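Local coordinates for protein rifamycin polyketide synthase (Amycolatopsis mediterranei, PDB 4LN9) that forms the dehydratase domain of the rifamycin synthase terminal module and probably removes water from the growing polyketide intermediate, at residues 68-73 and 192-197; 203-208 and 216-221; 280-285 and 292-297; 288-293 and 309-314. All coordinates share one frame; numbering follows the deposited sequence.

Overall arrangement
Interactions 2, 3 and 4 lie along one run of neighbouring antiparallel strands, 201-207, 214-220, 279-285, 291-297 and 303-313. Interactions 2 and 3 have centres about 9 Å apart and touch, with Ile-219 O 2.8 Å from Leu-280 N. Interactions 3 and 4 share Leu-292 and Ser-293 on strand 291-297. Interaction 3 is the most buried, with Leu-280, Val-282, Val-284 and Leu-294 against helix 236-251, whereas interaction 2 adds aromatic and charged side chains toward one end of the run, and interaction 4 ends in an exposed turn. Interaction 1 belongs to a separate small sheet and combines a few backbone bonds with the Asp-69 carboxylate and bridging waters; it meets interaction 2 where Thr-197 O packs on Leu-221 CD2.

Interaction 1 (68-73 and 192-197); sequences ADHAVR and YGYGPT
Asp-69 reaches the turn that follows strand 192-194 and holds Thr-197 twice through one oxygen. Thr-197 OG1 donates to Asp-69 OD2 at 2.5 Å, and OD2 receives it on its anti lone pair, the one turned away from the other carboxylate oxygen. Thr-197 N meets the same Asp-69 OD2 at 3.0 Å, but from 52° out of the carboxylate plane. Chi1 of Thr-197 (-56°) sets its hydroxyl beside its own amide, which lets both converge on one acceptor. The side chains of Pro-196 and Asp-69 cross at about a right angle, Pro-196 CD lying 3.4 Å from Asp-69 OD1, and Gly-195 N bonds to Asp-69 O at 2.8 Å.

Beyond this grip the contact slackens. Gly-193 N bonds to Ala-71 O at 2.9 Å, yet the return bond from Ala-71 N to Gly-193 O is weak at 3.4 Å, and water 1 donates to both Gly-193 O and Ala-68 O. On the sheet face that carries His-70 and Tyr-194, the two side chains lie side by side with ring planes 58° apart, neither stacked nor edge-to-face. Water 2, in the plane of both rings, is 2.5 Å from Tyr-194 OH and only weakly bonded to His-70 NE2.

Ile-77 O holds His-70 ND1, and Tyr-194 meets Asp-240 and His-244. His-70 appears to match the signature histidine of polyketide dehydratases; its bonded ND1 and water-linked NE2 are consistent with a place in the active site.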
# COMPACT_ATOMS: atom_id res chain seq x y z
N ALA A 68 12.77 18.75 13.32
CA ALA A 68 13.57 19.96 13.19
C ALA A 68 14.81 19.91 14.08
O ALA A 68 15.82 20.54 13.79
CB ALA A 68 12.73 21.20 13.50
N ASP A 69 14.77 19.03 15.08
CA ASP A 69 15.88 18.92 16.03
C ASP A 69 17.06 18.10 15.51
O ASP A 69 18.06 17.94 16.21
CB ASP A 69 15.39 18.35 17.37
CG ASP A 69 14.66 19.38 18.20
OD1 ASP A 69 14.70 20.58 17.83
OD2 ASP A 69 14.00 19.00 19.19
N HIS A 70 16.94 17.59 14.30
CA HIS A 70 18.06 16.96 13.61
C HIS A 70 18.25 17.56 12.25
O HIS A 70 17.47 17.30 11.34
CB HIS A 70 17.84 15.45 13.49
CG HIS A 70 19.03 14.71 12.92
ND1 HIS A 70 19.21 14.54 11.60
CD2 HIS A 70 20.10 14.08 13.54
CE1 HIS A 70 20.35 13.86 11.38
NE2 HIS A 70 20.89 13.57 12.57
N ALA A 71 19.22 18.46 12.14
CA ALA A 71 19.45 19.19 10.90
C ALA A 71 20.95 19.30 10.65
O ALA A 71 21.72 19.52 11.59
CB ALA A 71 18.82 20.58 10.98
N VAL A 72 21.37 19.02 9.43
CA VAL A 72 22.78 19.10 9.07
C VAL A 72 23.05 20.24 8.09
O VAL A 72 22.53 20.25 6.97
CB VAL A 72 23.30 17.77 8.49
CG1 VAL A 72 24.76 17.90 8.08
CG2 VAL A 72 23.12 16.64 9.50
N ARG A 73 23.82 21.23 8.54
CA ARG A 73 23.89 22.53 7.86
C ARG A 73 22.51 23.14 7.63
O ARG A 73 22.14 23.47 6.51
CB ARG A 73 24.65 22.41 6.54
CG ARG A 73 26.15 22.18 6.71
CD ARG A 73 26.67 21.16 5.71
NE ARG A 73 28.06 20.82 5.95
CZ ARG A 73 28.76 19.97 5.21
NH1 ARG A 73 28.19 19.36 4.18
NH2 ARG A 73 30.03 19.71 5.50
N TYR A 192 26.89 19.90 12.79
CA TYR A 192 25.86 19.03 13.36
C TYR A 192 24.89 19.83 14.23
O TYR A 192 25.19 20.13 15.38
CB TYR A 192 26.50 17.94 14.23
CG TYR A 192 27.41 16.99 13.48
CD1 TYR A 192 26.90 15.91 12.77
CD2 TYR A 192 28.79 17.09 13.60
CE1 TYR A 192 27.73 15.01 12.13
CE2 TYR A 192 29.63 16.19 12.96
CZ TYR A 192 29.09 15.15 12.23
OH TYR A 192 29.92 14.26 11.60
N GLY A 193 23.67 20.04 13.73
CA GLY A 193 22.69 20.82 14.47
C GLY A 193 21.74 19.97 15.30
O GLY A 193 20.58 19.77 14.92
N TYR A 194 22.19 19.54 16.47
CA TYR A 194 21.30 18.82 17.38
C TYR A 194 20.48 19.78 18.23
O TYR A 194 21.01 20.44 19.13
CB TYR A 194 22.09 17.87 18.28
CG TYR A 194 22.85 16.79 17.54
CD1 TYR A 194 22.17 15.79 16.84
CD2 TYR A 194 24.23 16.72 17.60
CE1 TYR A 194 22.87 14.78 16.19
CE2 TYR A 194 24.93 15.73 16.96
CZ TYR A 194 24.25 14.76 16.24
OH TYR A 194 24.95 13.77 15.59
N GLY A 195 19.18 19.81 17.98
CA GLY A 195 18.25 20.48 18.87
C GLY A 195 17.96 19.66 20.12
O GLY A 195 18.48 18.56 20.27
N PRO A 196 17.04 20.16 20.96
CA PRO A 196 16.76 19.64 22.30
C PRO A 196 16.40 18.16 22.32
O PRO A 196 16.78 17.45 23.26
CB PRO A 196 15.57 20.48 22.75
CG PRO A 196 15.74 21.77 22.03
CD PRO A 196 16.32 21.41 20.69
N THR A 197 15.61 17.71 21.36
CA THR A 197 15.23 16.30 21.31
C THR A 197 16.44 15.38 21.23
O THR A 197 16.47 14.32 21.85
CB THR A 197 14.28 15.99 20.14
OG1 THR A 197 13.13 16.85 20.22
CG2 THR A 197 13.82 14.54 20.19
O HOH W 1 18.64 21.43 14.49
O HOH W 2 23.48 12.23 14.29

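Interaction 2 (203-208 and 216-221); sequences AVWRRG and FAEIAL
Trp-205 presents the edge of its indole to Glu-218, with CH2 of Trp-205 3.6 Å from Glu-218 OE2. Ring and carboxylate planes are 37° apart, and Glu-218 CG also lies in the indole plane at its edge, so the glutamate runs past the rim of the ring. Glu-218 OE2 is bonded to Trp-170 NE1, and the ring of Trp-170 in turn meets Trp-205 edge-to-face. On the same sheet face Trp-205 CE3 packs against Phe-216 CB at 4.1 Å.

Farther along, Arg-207 bends at chi2 and chi3, carrying its guanidinium to the end of the Phe-216 ring. The two planes stand 78° apart: Phe-216 CZ, 3.9 Å from Arg-207 NH1, and Phe-216 CE2 lie over one guanidinium face, an oblique approach to the phenyl ring. A salt bridge from Arg-207 NH1 to Glu-214 anchors that end.

These strands form a beta hairpin in the double hotdog fold. Its antiparallel backbone pairing is tied by Trp-205 N to Phe-216 O at 2.8 Å and by the straighter bond from Phe-216 N to Trp-205 O at 2.9 Å, with an N-H...O angle of 171°.

On the opposite face Val-204 and Ala-217 pack toward helix 236-251. There Val-204 CG2 meets Ala-217 CB at 4.1 Å, while Val-204 touches Ser-249 and Ala-217 touches Ser-245 of that helix.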
# COMPACT_ATOMS: atom_id res chain seq x y z
N ALA A 203 26.22 11.98 30.18
CA ALA A 203 27.57 11.82 30.70
C ALA A 203 28.33 10.92 29.74
O ALA A 203 27.74 10.07 29.08
CB ALA A 203 27.53 11.19 32.09
N VAL A 204 29.65 11.12 29.67
CA VAL A 204 30.50 10.26 28.86
C VAL A 204 31.75 9.90 29.65
O VAL A 204 32.26 10.71 30.41
CB VAL A 204 30.92 10.97 27.56
CG1 VAL A 204 32.05 10.22 26.88
CG2 VAL A 204 29.72 11.11 26.63
N TRP A 205 32.13 8.62 29.60
CA TRP A 205 33.45 8.21 30.09
C TRP A 205 34.22 7.56 28.99
O TRP A 205 33.64 6.90 28.13
CB TRP A 205 33.32 7.24 31.26
CG TRP A 205 32.49 7.76 32.41
CD1 TRP A 205 32.94 8.24 33.64
CD2 TRP A 205 31.03 7.72 32.52
NE1 TRP A 205 31.88 8.55 34.45
CE2 TRP A 205 30.70 8.28 33.83
CE3 TRP A 205 30.00 7.33 31.68
CZ2 TRP A 205 29.40 8.42 34.26
CZ3 TRP A 205 28.68 7.48 32.12
CH2 TRP A 205 28.39 7.99 33.39
N ARG A 206 35.54 7.61 29.10
CA ARG A 206 36.40 7.03 28.07
C ARG A 206 37.44 6.10 28.69
O ARG A 206 37.90 6.33 29.81
CB ARG A 206 37.09 8.13 27.26
CG ARG A 206 38.04 7.62 26.19
CD ARG A 206 38.93 8.73 25.65
NE ARG A 206 38.15 9.87 25.18
CZ ARG A 206 38.06 11.03 25.83
NH1 ARG A 206 38.69 11.20 26.98
NH2 ARG A 206 37.35 12.03 25.31
N ARG A 207 37.81 5.06 27.96
CA ARG A 207 38.73 4.04 28.44
C ARG A 207 39.49 3.49 27.23
O ARG A 207 38.92 3.38 26.15
CB ARG A 207 37.94 2.93 29.12
CG ARG A 207 38.77 1.93 29.91
CD ARG A 207 38.11 0.56 29.88
NE ARG A 207 37.44 0.25 31.14
CZ ARG A 207 36.59 -0.76 31.31
NH1 ARG A 207 36.24 -1.52 30.27
NH2 ARG A 207 36.10 -1.02 32.51
N GLY A 208 40.81 3.35 27.36
CA GLY A 208 41.65 2.93 26.23
C GLY A 208 42.06 4.10 25.35
O GLY A 208 41.78 5.25 25.68
N PHE A 216 31.74 5.06 27.03
CA PHE A 216 30.57 4.77 27.85
C PHE A 216 29.74 6.04 28.04
O PHE A 216 30.29 7.13 28.11
CB PHE A 216 31.01 4.23 29.21
CG PHE A 216 31.84 2.98 29.13
CD1 PHE A 216 31.25 1.77 28.79
CD2 PHE A 216 33.22 3.03 29.27
CE1 PHE A 216 32.01 0.62 28.67
CE2 PHE A 216 33.98 1.87 29.18
CZ PHE A 216 33.38 0.67 28.85
N ALA A 217 28.42 5.90 28.03
CA ALA A 217 27.57 7.07 28.18
C ALA A 217 26.24 6.74 28.84
O ALA A 217 25.74 5.61 28.74
CB ALA A 217 27.34 7.75 26.84
N GLU A 218 25.69 7.71 29.56
CA GLU A 218 24.29 7.68 29.92
C GLU A 218 23.50 8.60 29.00
O GLU A 218 23.91 9.73 28.72
CB GLU A 218 24.09 8.08 31.39
CG GLU A 218 24.73 7.11 32.38
CD GLU A 218 24.40 7.42 33.83
OE1 GLU A 218 23.32 7.99 34.10
OE2 GLU A 218 25.16 6.96 34.71
N ILE A 219 22.43 8.05 28.45
CA ILE A 219 21.60 8.77 27.49
C ILE A 219 20.20 8.85 28.06
O ILE A 219 19.69 7.87 28.59
CB ILE A 219 21.53 8.01 26.15
CG1 ILE A 219 22.92 7.50 25.73
CG2 ILE A 219 20.92 8.89 25.07
CD1 ILE A 219 23.89 8.61 25.38
N ALA A 220 19.63 10.05 28.07
CA ALA A 220 18.25 10.23 28.50
C ALA A 220 17.58 11.30 27.66
O ALA A 220 18.11 12.39 27.49
CB ALA A 220 18.21 10.61 29.97
N LEU A 221 16.46 10.94 27.04
CA LEU A 221 15.69 11.90 26.25
C LEU A 221 15.13 12.98 27.16
O LEU A 221 14.75 12.69 28.30
CB LEU A 221 14.54 11.19 25.52
CG LEU A 221 14.89 10.34 24.29
CD1 LEU A 221 13.62 9.93 23.56
CD2 LEU A 221 15.84 11.07 23.36

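Interaction 3 (280-285 and 292-297); sequences LRVRVA and LSLEAV
Strands 280-285 and 292-297 run antiparallel at 160°, 4.6 Å apart at closest approach, and are joined by six backbone hydrogen bonds, two each in the pairs Arg-281 with Val-297, Arg-283 with Glu-295 and Ala-285 with Ser-293. On the face that carries Val-282 and Val-284, Leu-294 reaches across with CG anti to its backbone N (chi1 167°), bringing CD1 within 3.6 Å of Val-284 CG2 and 3.9 Å of Val-282 CB. The other branch, Val-284 CG1, meets Leu-292 CD2 at 3.8 Å, so one valine is flanked by two leucines. Val-282 CG1 touches Ala-296 CB at 3.7 Å.

The other face is mixed, with Arg-281, Arg-283, Ser-293 and Glu-295 beside Ala-285 and Val-297. Arg-283 NH1 stays 6.1 Å from Glu-295 OE1; the arginine instead pairs with Glu-214, and the glutamate accepts from Ala-164 N and Phe-165 N. Water 3 donates to Arg-283 O and bridges, more weakly, to Arg-283 NH1 and Ser-293 O.

Helix 236-251 touches Leu-280, Val-282, Val-284 and Leu-294, as expected of a hotdog helix embraced by its sheet. Strand 214-220 flanks residues 280-285, and strand 303-313 flanks residues 292-297.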
# COMPACT_ATOMS: atom_id res chain seq x y z
N LEU A 280 19.23 5.12 28.63
CA LEU A 280 20.13 4.00 28.33
C LEU A 280 21.46 4.15 29.05
O LEU A 280 21.94 5.26 29.25
CB LEU A 280 20.38 3.90 26.82
CG LEU A 280 19.21 3.61 25.87
CD1 LEU A 280 19.72 3.63 24.43
CD2 LEU A 280 18.54 2.29 26.19
N ARG A 281 22.10 3.02 29.33
CA ARG A 281 23.55 2.97 29.49
C ARG A 281 24.14 2.29 28.26
O ARG A 281 23.64 1.26 27.82
CB ARG A 281 23.92 2.17 30.74
CG ARG A 281 23.37 2.72 32.04
CD ARG A 281 23.77 1.83 33.21
NE ARG A 281 22.95 2.07 34.39
CZ ARG A 281 23.07 1.43 35.54
NH1 ARG A 281 23.97 0.46 35.67
NH2 ARG A 281 22.27 1.73 36.55
N VAL A 282 25.18 2.89 27.69
CA VAL A 282 25.71 2.44 26.41
C VAL A 282 27.23 2.22 26.46
O VAL A 282 27.94 2.89 27.20
CB VAL A 282 25.36 3.42 25.27
CG1 VAL A 282 23.89 3.81 25.35
CG2 VAL A 282 26.25 4.65 25.34
N ARG A 283 27.68 1.17 25.78
CA ARG A 283 29.10 1.00 25.45
C ARG A 283 29.29 1.03 23.94
O ARG A 283 28.67 0.26 23.21
CB ARG A 283 29.64 -0.32 26.01
CG ARG A 283 31.05 -0.66 25.55
CD ARG A 283 31.48 -2.05 25.98
NE ARG A 283 32.86 -2.35 25.62
CZ ARG A 283 33.22 -2.95 24.48
NH1 ARG A 283 32.30 -3.28 23.59
NH2 ARG A 283 34.50 -3.23 24.25
N VAL A 284 30.14 1.94 23.47
CA VAL A 284 30.47 2.02 22.05
C VAL A 284 31.94 1.71 21.81
O VAL A 284 32.81 2.26 22.49
CB VAL A 284 30.12 3.40 21.46
CG1 VAL A 284 30.50 3.46 19.99
CG2 VAL A 284 28.63 3.68 21.63
N ALA A 285 32.21 0.77 20.91
CA ALA A 285 33.59 0.38 20.60
C ALA A 285 33.87 0.31 19.10
O ALA A 285 32.97 0.47 18.28
CB ALA A 285 33.93 -0.95 21.27
N LEU A 292 31.90 1.32 14.18
CA LEU A 292 31.45 1.30 15.57
C LEU A 292 30.61 0.05 15.85
O LEU A 292 29.89 -0.43 14.98
CB LEU A 292 30.59 2.54 15.86
CG LEU A 292 31.27 3.90 15.78
CD1 LEU A 292 30.25 4.99 16.05
CD2 LEU A 292 32.42 3.98 16.78
N SER A 293 30.64 -0.42 17.09
CA SER A 293 29.64 -1.37 17.58
C SER A 293 28.98 -0.79 18.82
O SER A 293 29.53 0.11 19.45
CB SER A 293 30.31 -2.70 17.92
OG SER A 293 31.22 -2.56 18.99
N LEU A 294 27.75 -1.21 19.10
CA LEU A 294 26.99 -0.64 20.20
C LEU A 294 26.27 -1.73 20.98
O LEU A 294 25.77 -2.70 20.39
CB LEU A 294 26.00 0.40 19.69
CG LEU A 294 24.92 0.89 20.66
CD1 LEU A 294 25.53 1.76 21.75
CD2 LEU A 294 23.82 1.64 19.92
N GLU A 295 26.32 -1.64 22.31
CA GLU A 295 25.42 -2.38 23.18
C GLU A 295 24.83 -1.39 24.18
O GLU A 295 25.53 -0.53 24.69
CB GLU A 295 26.18 -3.48 23.92
CG GLU A 295 25.31 -4.44 24.73
CD GLU A 295 26.07 -5.67 25.22
OE1 GLU A 295 27.13 -5.51 25.86
OE2 GLU A 295 25.57 -6.80 25.00
N ALA A 296 23.51 -1.44 24.36
CA ALA A 296 22.84 -0.52 25.26
C ALA A 296 21.81 -1.25 26.12
O ALA A 296 21.16 -2.19 25.65
CB ALA A 296 22.19 0.61 24.48
N VAL A 297 21.79 -0.93 27.41
CA VAL A 297 20.82 -1.49 28.34
C VAL A 297 19.96 -0.39 28.95
O VAL A 297 20.33 0.78 28.92
CB VAL A 297 21.50 -2.29 29.47
CG1 VAL A 297 22.28 -3.48 28.91
CG2 VAL A 297 22.42 -1.39 30.30
O HOH W 3 29.84 -1.92 22.25

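Interaction 4 (288-293 and 309-314); sequences ERDSLS and SLVGRP
Ser-291 OG is gripped by Glu-288 N at 3.0 Å and by water 4 at 2.8 Å, and the water extends the link to the opposite strand by donating to Ser-309 OG. With chi1 at 62°, Ser-291 OG sits between its own backbone N and carbonyl carbon and faces back to the turn, while its CB stays against the other strand, 3.9 Å from Val-311 CG2. The two serines thus meet through a water, with Ser-309 OG 4.0 Å from Ser-291 CB.

Backbone bonds fix the register at the next residue. Leu-310 N bonds to Leu-292 O at 2.8 Å, and Leu-292 N bonds to Leu-310 O at 3.0 Å. The CA of Ser-291 adds a CA-H...O contact to the same Leu-310 O, which therefore faces both an amide and a CH donor.

Nearer the turn the contact is looser: the side chain of Asp-290 crosses that of Val-311 at a slant, its OD2 3.9 Å from Val-311 CG1, a charged group grazing a methyl. The Leu-292 and Leu-310 side chains occupy the other face, where Leu-310 touches Pro-264 and Trp-267.

A type I beta turn from Glu-288 to Ser-291 leads into the strand that carries Leu-292 and Ser-293, which with strand 303-313 makes an antiparallel beta hairpin. The axes of the short segments diverge from antiparallel, at 151°, consistent with the twisted sheet of a hotdog fold.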
# COMPACT_ATOMS: atom_id res chain seq x y z
N GLU A 288 36.59 -2.22 13.76
CA GLU A 288 37.64 -1.83 12.82
C GLU A 288 37.83 -0.32 12.92
O GLU A 288 37.11 0.34 13.66
CB GLU A 288 37.24 -2.21 11.39
CG GLU A 288 36.63 -3.60 11.25
CD GLU A 288 37.68 -4.70 11.30
OE1 GLU A 288 38.77 -4.51 10.72
OE2 GLU A 288 37.40 -5.76 11.90
N ARG A 289 38.81 0.23 12.20
CA ARG A 289 39.21 1.61 12.41
C ARG A 289 38.18 2.62 11.89
O ARG A 289 38.18 3.78 12.30
CB ARG A 289 40.59 1.90 11.81
CG ARG A 289 41.34 3.01 12.52
CD ARG A 289 42.53 3.49 11.71
NE ARG A 289 43.77 2.83 12.11
CZ ARG A 289 44.89 2.85 11.39
NH1 ARG A 289 44.93 3.51 10.24
NH2 ARG A 289 45.96 2.19 11.81
N ASP A 290 37.28 2.16 11.03
CA ASP A 290 36.29 3.04 10.43
C ASP A 290 34.88 2.71 10.90
O ASP A 290 33.90 3.18 10.32
CB ASP A 290 36.36 2.97 8.90
CG ASP A 290 35.94 1.61 8.37
OD1 ASP A 290 36.02 0.62 9.13
OD2 ASP A 290 35.52 1.53 7.20
N SER A 291 34.77 1.88 11.93
CA SER A 291 33.46 1.36 12.33
C SER A 291 33.18 1.43 13.83
O SER A 291 34.10 1.53 14.65
CB SER A 291 33.25 -0.06 11.80
OG SER A 291 34.21 -0.96 12.33
N LEU A 292 31.90 1.32 14.18
CA LEU A 292 31.45 1.30 15.57
C LEU A 292 30.61 0.05 15.85
O LEU A 292 29.89 -0.43 14.98
CB LEU A 292 30.59 2.54 15.86
CG LEU A 292 31.27 3.90 15.78
CD1 LEU A 292 30.25 4.99 16.05
CD2 LEU A 292 32.42 3.98 16.78
N SER A 293 30.64 -0.42 17.09
CA SER A 293 29.64 -1.37 17.58
C SER A 293 28.98 -0.79 18.82
O SER A 293 29.53 0.11 19.45
CB SER A 293 30.31 -2.70 17.92
OG SER A 293 31.22 -2.56 18.99
N SER A 309 27.92 -3.62 13.70
CA SER A 309 28.80 -2.76 12.92
C SER A 309 28.03 -1.58 12.31
O SER A 309 26.96 -1.75 11.73
CB SER A 309 29.49 -3.57 11.82
OG SER A 309 30.34 -2.75 11.04
N LEU A 310 28.58 -0.37 12.49
CA LEU A 310 28.18 0.78 11.68
C LEU A 310 29.40 1.44 11.03
O LEU A 310 30.34 1.83 11.71
CB LEU A 310 27.43 1.80 12.53
CG LEU A 310 27.10 3.15 11.89
CD1 LEU A 310 26.09 2.98 10.76
CD2 LEU A 310 26.59 4.13 12.93
N VAL A 311 29.40 1.49 9.70
CA VAL A 311 30.43 2.21 8.95
C VAL A 311 29.89 3.55 8.45
O VAL A 311 28.71 3.66 8.10
CB VAL A 311 30.93 1.38 7.75
CG1 VAL A 311 31.74 2.26 6.80
CG2 VAL A 311 31.76 0.20 8.23
N GLY A 312 30.72 4.59 8.49
CA GLY A 312 30.28 5.94 8.14
C GLY A 312 30.96 6.48 6.88
O GLY A 312 31.92 5.90 6.39
N ARG A 313 30.46 7.61 6.38
CA ARG A 313 31.09 8.29 5.24
C ARG A 313 30.83 9.80 5.21
O ARG A 313 29.83 10.28 5.75
CB ARG A 313 30.65 7.65 3.92
CG ARG A 313 31.52 6.47 3.48
CD ARG A 313 31.68 6.44 1.96
NE ARG A 313 30.40 6.40 1.27
CZ ARG A 313 30.27 6.29 -0.05
NH1 ARG A 313 31.34 6.16 -0.82
NH2 ARG A 313 29.06 6.29 -0.60
N PRO A 314 31.72 10.56 4.54
CA PRO A 314 31.75 12.03 4.62
C PRO A 314 30.55 12.67 3.92
O PRO A 314 30.48 13.90 3.82
CB PRO A 314 33.04 12.40 3.89
CG PRO A 314 33.91 11.20 4.03
CD PRO A 314 32.97 10.03 3.97
O HOH W 4 33.04 -3.22 11.10